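Local coordinates for protein uncharacterized RNA methyltransferase pyrab10780 (Pyrococcus abyssi, PDB 2JJQ) that methylates carbon 5 of uridine 54 in tRNA, using S-adenosyl-L-methionine as the methyl donor, at residues 117-129 with 405-417. Sequence-based numbering, arbitrary orientation.
Sequences EVVPSPKIFGHRN and EIVALDMFPHTPH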
loop_
_atom_site.group_PDB
_atom_site.type_symbol
_atom_site.label_atom_id
_atom_site.label_comp_id
_atom_site.label_asym_id
_atom_site.label_seq_id
_atom_site.Cartn_x
_atom_site.Cartn_y
_atom_site.Cartn_z
ATOM N N GLU A 117 15.247 -1.697 -13.757
ATOM C CA GLU A 117 14.991 -0.269 -13.665
ATOM C C GLU A 117 13.952 -0.030 -12.561
ATOM O O GLU A 117 12.992 -0.831 -12.385
ATOM C CB GLU A 117 14.482 0.262 -15.007
ATOM C CG GLU A 117 13.909 1.683 -14.932
ATOM C CD GLU A 117 13.208 2.135 -16.228
ATOM O OE1 GLU A 117 13.106 1.342 -17.201
ATOM O OE2 GLU A 117 12.754 3.321 -16.262
ATOM N N VAL A 118 14.124 1.044 -11.805
ATOM C CA VAL A 118 13.144 1.467 -10.797
ATOM C C VAL A 118 12.534 2.827 -11.201
ATOM O O VAL A 118 13.248 3.864 -11.227
ATOM C CB VAL A 118 13.746 1.556 -9.381
ATOM C CG1 VAL A 118 12.647 1.888 -8.371
ATOM C CG2 VAL A 118 14.405 0.214 -8.969
ATOM N N VAL A 119 11.246 2.841 -11.489
ATOM C CA VAL A 119 10.590 4.099 -11.897
ATOM C C VAL A 119 10.242 4.927 -10.669
ATOM O O VAL A 119 9.565 4.404 -9.764
ATOM C CB VAL A 119 9.308 3.781 -12.707
ATOM C CG1 VAL A 119 8.545 5.064 -13.161
ATOM C CG2 VAL A 119 9.642 2.812 -13.870
ATOM N N PRO A 120 10.723 6.188 -10.619
ATOM C CA PRO A 120 10.452 7.081 -9.481
ATOM C C PRO A 120 8.986 7.352 -9.367
ATOM O O PRO A 120 8.260 7.374 -10.382
ATOM C CB PRO A 120 11.204 8.395 -9.840
ATOM C CG PRO A 120 12.106 8.062 -10.988
ATOM C CD PRO A 120 11.489 6.870 -11.684
ATOM N N SER A 121 8.505 7.464 -8.129
ATOM C CA SER A 121 7.157 7.986 -7.907
ATOM C C SER A 121 7.089 9.449 -8.426
ATOM O O SER A 121 8.058 10.225 -8.207
ATOM C CB SER A 121 6.808 7.904 -6.434
ATOM O OG SER A 121 5.482 8.375 -6.233
ATOM N N PRO A 122 6.016 9.797 -9.186
ATOM C CA PRO A 122 5.901 11.157 -9.755
ATOM C C PRO A 122 5.920 12.201 -8.666
ATOM O O PRO A 122 6.412 13.327 -8.903
ATOM C CB PRO A 122 4.553 11.100 -10.480
ATOM C CG PRO A 122 4.500 9.670 -11.025
ATOM C CD PRO A 122 5.138 8.840 -9.889
ATOM N N LYS A 123 5.407 11.848 -7.491
ATOM C CA LYS A 123 5.453 12.729 -6.310
ATOM C C LYS A 123 5.895 11.940 -5.125
ATOM O O LYS A 123 5.610 10.762 -5.056
ATOM C CB LYS A 123 4.105 13.357 -6.009
ATOM C CG LYS A 123 3.528 14.244 -7.115
ATOM C CD LYS A 123 2.304 14.954 -6.521
ATOM C CE LYS A 123 1.627 15.902 -7.515
ATOM N NZ LYS A 123 2.230 17.251 -7.575
ATOM N N ILE A 124 6.600 12.562 -4.175
ATOM C CA ILE A 124 7.014 11.780 -3.008
ATOM C C ILE A 124 6.537 12.408 -1.723
ATOM O O ILE A 124 6.832 11.906 -0.624
ATOM C CB ILE A 124 8.532 11.644 -2.916
ATOM C CG1 ILE A 124 9.184 13.038 -2.936
ATOM C CG2 ILE A 124 9.081 10.778 -4.065
ATOM C CD1 ILE A 124 10.704 12.957 -2.643
ATOM N N PHE A 125 5.830 13.518 -1.862
ATOM C CA PHE A 125 4.933 13.950 -0.788
ATOM C C PHE A 125 3.541 14.335 -1.385
ATOM O O PHE A 125 3.428 14.851 -2.521
ATOM C CB PHE A 125 5.580 15.015 0.120
ATOM C CG PHE A 125 6.770 14.500 0.955
ATOM C CD1 PHE A 125 6.566 13.846 2.175
ATOM C CD2 PHE A 125 8.091 14.672 0.514
ATOM C CE1 PHE A 125 7.663 13.387 2.962
ATOM C CE2 PHE A 125 9.213 14.195 1.290
ATOM C CZ PHE A 125 8.989 13.574 2.507
ATOM N N GLY A 126 2.478 14.036 -0.647
ATOM C CA GLY A 126 1.139 14.209 -1.211
ATOM C C GLY A 126 0.647 13.041 -2.063
ATOM O O GLY A 126 -0.483 13.087 -2.552
ATOM N N HIS A 127 1.471 12.005 -2.232
ATOM C CA HIS A 127 1.124 10.866 -3.141
ATOM C C HIS A 127 0.205 9.834 -2.504
ATOM O O HIS A 127 -0.465 9.045 -3.210
ATOM C CB HIS A 127 2.385 10.136 -3.611
ATOM C CG HIS A 127 3.195 9.597 -2.479
ATOM N ND1 HIS A 127 3.928 10.425 -1.656
ATOM C CD2 HIS A 127 3.352 8.346 -1.995
ATOM C CE1 HIS A 127 4.493 9.706 -0.703
ATOM N NE2 HIS A 127 4.152 8.442 -0.877
ATOM N N ARG A 128 0.215 9.775 -1.166
ATOM C CA ARG A 128 -0.473 8.714 -0.488
ATOM C C ARG A 128 -1.961 9.087 -0.330
ATOM O O ARG A 128 -2.275 10.192 0.127
ATOM C CB ARG A 128 0.171 8.499 0.891
ATOM C CG ARG A 128 -0.245 7.183 1.486
ATOM C CD ARG A 128 0.527 6.803 2.722
ATOM N NE ARG A 128 -0.306 5.788 3.334
ATOM C CZ ARG A 128 -0.248 4.488 3.049
ATOM N NH1 ARG A 128 0.687 4.013 2.235
ATOM N NH2 ARG A 128 -1.098 3.655 3.626
ATOM N N ASN A 129 -2.851 8.142 -0.628
ATOM C CA ASN A 129 -4.259 8.436 -0.711
ATOM C C ASN A 129 -5.091 7.813 0.418
ATOM O O ASN A 129 -6.331 7.895 0.372
ATOM C CB ASN A 129 -4.749 8.027 -2.097
ATOM C CG ASN A 129 -4.693 6.500 -2.303
ATOM O OD1 ASN A 129 -4.785 5.754 -1.322
ATOM N ND2 ASN A 129 -4.453 6.048 -3.546
ATOM N N GLU A 405 10.372 -9.150 -19.976
ATOM C CA GLU A 405 10.590 -7.732 -19.618
ATOM C C GLU A 405 10.278 -7.612 -18.139
ATOM O O GLU A 405 9.473 -8.347 -17.629
ATOM C CB GLU A 405 9.616 -6.810 -20.314
ATOM C CG GLU A 405 10.029 -6.252 -21.615
ATOM C CD GLU A 405 8.961 -5.342 -22.166
ATOM O OE1 GLU A 405 8.874 -4.162 -21.742
ATOM O OE2 GLU A 405 8.184 -5.833 -23.006
ATOM N N ILE A 406 10.925 -6.673 -17.466
ATOM C CA ILE A 406 10.631 -6.438 -16.038
ATOM C C ILE A 406 11.032 -5.027 -15.650
ATOM O O ILE A 406 12.092 -4.509 -16.097
ATOM C CB ILE A 406 11.358 -7.479 -15.129
ATOM C CG1 ILE A 406 10.932 -7.350 -13.670
ATOM C CG2 ILE A 406 12.866 -7.315 -15.210
ATOM C CD1 ILE A 406 11.403 -8.589 -12.847
ATOM N N VAL A 407 10.199 -4.386 -14.828
ATOM C CA VAL A 407 10.508 -3.074 -14.300
ATOM C C VAL A 407 9.947 -3.038 -12.887
ATOM O O VAL A 407 9.029 -3.767 -12.588
ATOM C CB VAL A 407 9.816 -1.996 -15.152
ATOM C CG1 VAL A 407 10.425 -0.667 -14.893
ATOM C CG2 VAL A 407 10.024 -2.328 -16.597
ATOM N N ALA A 408 10.541 -2.232 -12.015
ATOM C CA ALA A 408 10.026 -1.984 -10.673
ATOM C C ALA A 408 9.501 -0.569 -10.649
ATOM O O ALA A 408 10.044 0.314 -11.316
ATOM C CB ALA A 408 11.133 -2.089 -9.619
ATOM N N LEU A 409 8.417 -0.368 -9.935
ATOM C CA LEU A 409 7.826 0.994 -9.805
ATOM C C LEU A 409 7.925 1.310 -8.327
ATOM O O LEU A 409 7.598 0.459 -7.479
ATOM C CB LEU A 409 6.380 1.057 -10.266
ATOM C CG LEU A 409 6.240 0.890 -11.781
ATOM C CD1 LEU A 409 6.147 -0.596 -11.975
ATOM C CD2 LEU A 409 4.933 1.564 -12.233
ATOM N N ASP A 410 8.452 2.490 -8.012
ATOM C CA ASP A 410 8.494 2.887 -6.616
ATOM C C ASP A 410 7.080 3.289 -6.143
ATOM O O ASP A 410 6.705 4.474 -6.113
ATOM C CB ASP A 410 9.515 3.999 -6.345
ATOM C CG ASP A 410 9.655 4.257 -4.860
ATOM O OD1 ASP A 410 9.336 3.321 -4.100
ATOM O OD2 ASP A 410 9.971 5.383 -4.421
ATOM N N MET A 411 6.297 2.294 -5.757
ATOM C CA MET A 411 4.954 2.568 -5.290
ATOM C C MET A 411 5.022 3.099 -3.864
ATOM O O MET A 411 4.041 3.717 -3.352
ATOM C CB MET A 411 4.103 1.262 -5.352
ATOM C CG MET A 411 3.694 0.914 -6.840
ATOM S SD MET A 411 2.341 1.981 -7.453
ATOM C CE MET A 411 1.389 2.135 -5.941
ATOM N N PHE A 412 6.172 2.892 -3.214
ATOM C CA PHE A 412 6.245 3.085 -1.753
ATOM C C PHE A 412 7.464 3.939 -1.342
ATOM O O PHE A 412 8.351 3.460 -0.607
ATOM C CB PHE A 412 6.328 1.737 -1.055
ATOM C CG PHE A 412 5.285 0.777 -1.511
ATOM C CD1 PHE A 412 3.992 0.894 -1.081
ATOM C CD2 PHE A 412 5.620 -0.222 -2.387
ATOM C CE1 PHE A 412 2.984 -0.016 -1.515
ATOM C CE2 PHE A 412 4.638 -1.129 -2.835
ATOM C CZ PHE A 412 3.331 -1.022 -2.392
ATOM N N PRO A 413 7.475 5.189 -1.761
ATOM C CA PRO A 413 8.577 6.081 -1.355
ATOM C C PRO A 413 8.798 6.088 0.173
ATOM O O PRO A 413 7.833 5.996 0.956
ATOM C CB PRO A 413 8.076 7.461 -1.780
ATOM C CG PRO A 413 7.071 7.194 -2.915
ATOM C CD PRO A 413 6.449 5.866 -2.598
ATOM N N HIS A 414 10.068 6.249 0.599
ATOM C CA HIS A 414 10.426 6.353 2.014
ATOM C C HIS A 414 10.310 5.044 2.782
ATOM O O HIS A 414 10.437 5.045 4.007
ATOM C CB HIS A 414 9.668 7.462 2.767
ATOM C CG HIS A 414 9.597 8.746 2.010
ATOM N ND1 HIS A 414 10.724 9.416 1.584
ATOM C CD2 HIS A 414 8.536 9.482 1.579
ATOM C CE1 HIS A 414 10.377 10.523 0.945
ATOM N NE2 HIS A 414 9.046 10.585 0.915
ATOM N N THR A 415 10.056 3.949 2.074
ATOM C CA THR A 415 10.075 2.612 2.657
ATOM C C THR A 415 11.021 1.774 1.795
ATOM O O THR A 415 11.324 2.148 0.641
ATOM C CB THR A 415 8.679 1.950 2.613
ATOM O OG1 THR A 415 8.464 1.439 1.290
ATOM C CG2 THR A 415 7.567 2.963 2.944
ATOM N N PRO A 416 11.460 0.600 2.312
ATOM C CA PRO A 416 12.293 -0.272 1.483
ATOM C C PRO A 416 11.556 -1.045 0.383
ATOM O O PRO A 416 12.180 -1.799 -0.355
ATOM C CB PRO A 416 12.892 -1.275 2.493
ATOM C CG PRO A 416 12.358 -0.933 3.807
ATOM C CD PRO A 416 11.252 0.071 3.672
ATOM N N HIS A 417 10.238 -0.860 0.275
ATOM C CA HIS A 417 9.426 -1.710 -0.580
ATOM C C HIS A 417 9.325 -1.205 -1.993
ATOM O O HIS A 417 9.361 0.003 -2.259
ATOM C CB HIS A 417 8.014 -1.834 -0.006
ATOM C CG HIS A 417 7.998 -2.229 1.430
ATOM N ND1 HIS A 417 8.625 -3.363 1.890
ATOM C CD2 HIS A 417 7.484 -1.612 2.518
ATOM C CE1 HIS A 417 8.463 -3.450 3.197
ATOM N NE2 HIS A 417 7.761 -2.410 3.599
HETATM O O HOH W 1 14.217 -3.054 -16.022
HETATM O O HOH W 2 5.085 6.465 0.894
#
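V119 N donates to A408 O at 2.8 Å and V119 O accepts from D410 N, pairing the short strand 117-119 in parallel with 403-409 as the edge strand of the mixed sheet of the class I-like methyltransferase domain. A408 N also donates to E117 O, nearly straight (167°), whereas beyond it a water links E117 N to I406 O. On one face V119 CG2 rests 3.7 Å from V407 CG1; on the other, V118 CG2 meets A408 CB, and helix 97-112 covers both of these residues.

Past the strands the two loops stay together around P413. Its CG touches S121 CB at 3.6 Å and sits over one face of the H127 imidazole, a CH-pi contact with 4.1 Å from CG to the ring centroid. A water joins H127 NE2 to P413 O. Farther along the loops, H414 NE2 donates to I124 O at 3.0 Å, with the acceptor close to the imidazole plane, while the same nitrogen lies over a face of the F125 ring, the two ring planes inclined by 31°. The H414 side chain is also about 4 Å from that of C90, a probable [4Fe-4S] ligand.

In the second shell, Y97 OH bonds D410 OD2 and S121 N, and K104 forms a salt bridge with D410 OD1. N274 ND2 bonds S121 OG, which a chi1 of -178° turns along its own loop to donate to K123 O at 2.7 Å while CB faces P413 CG.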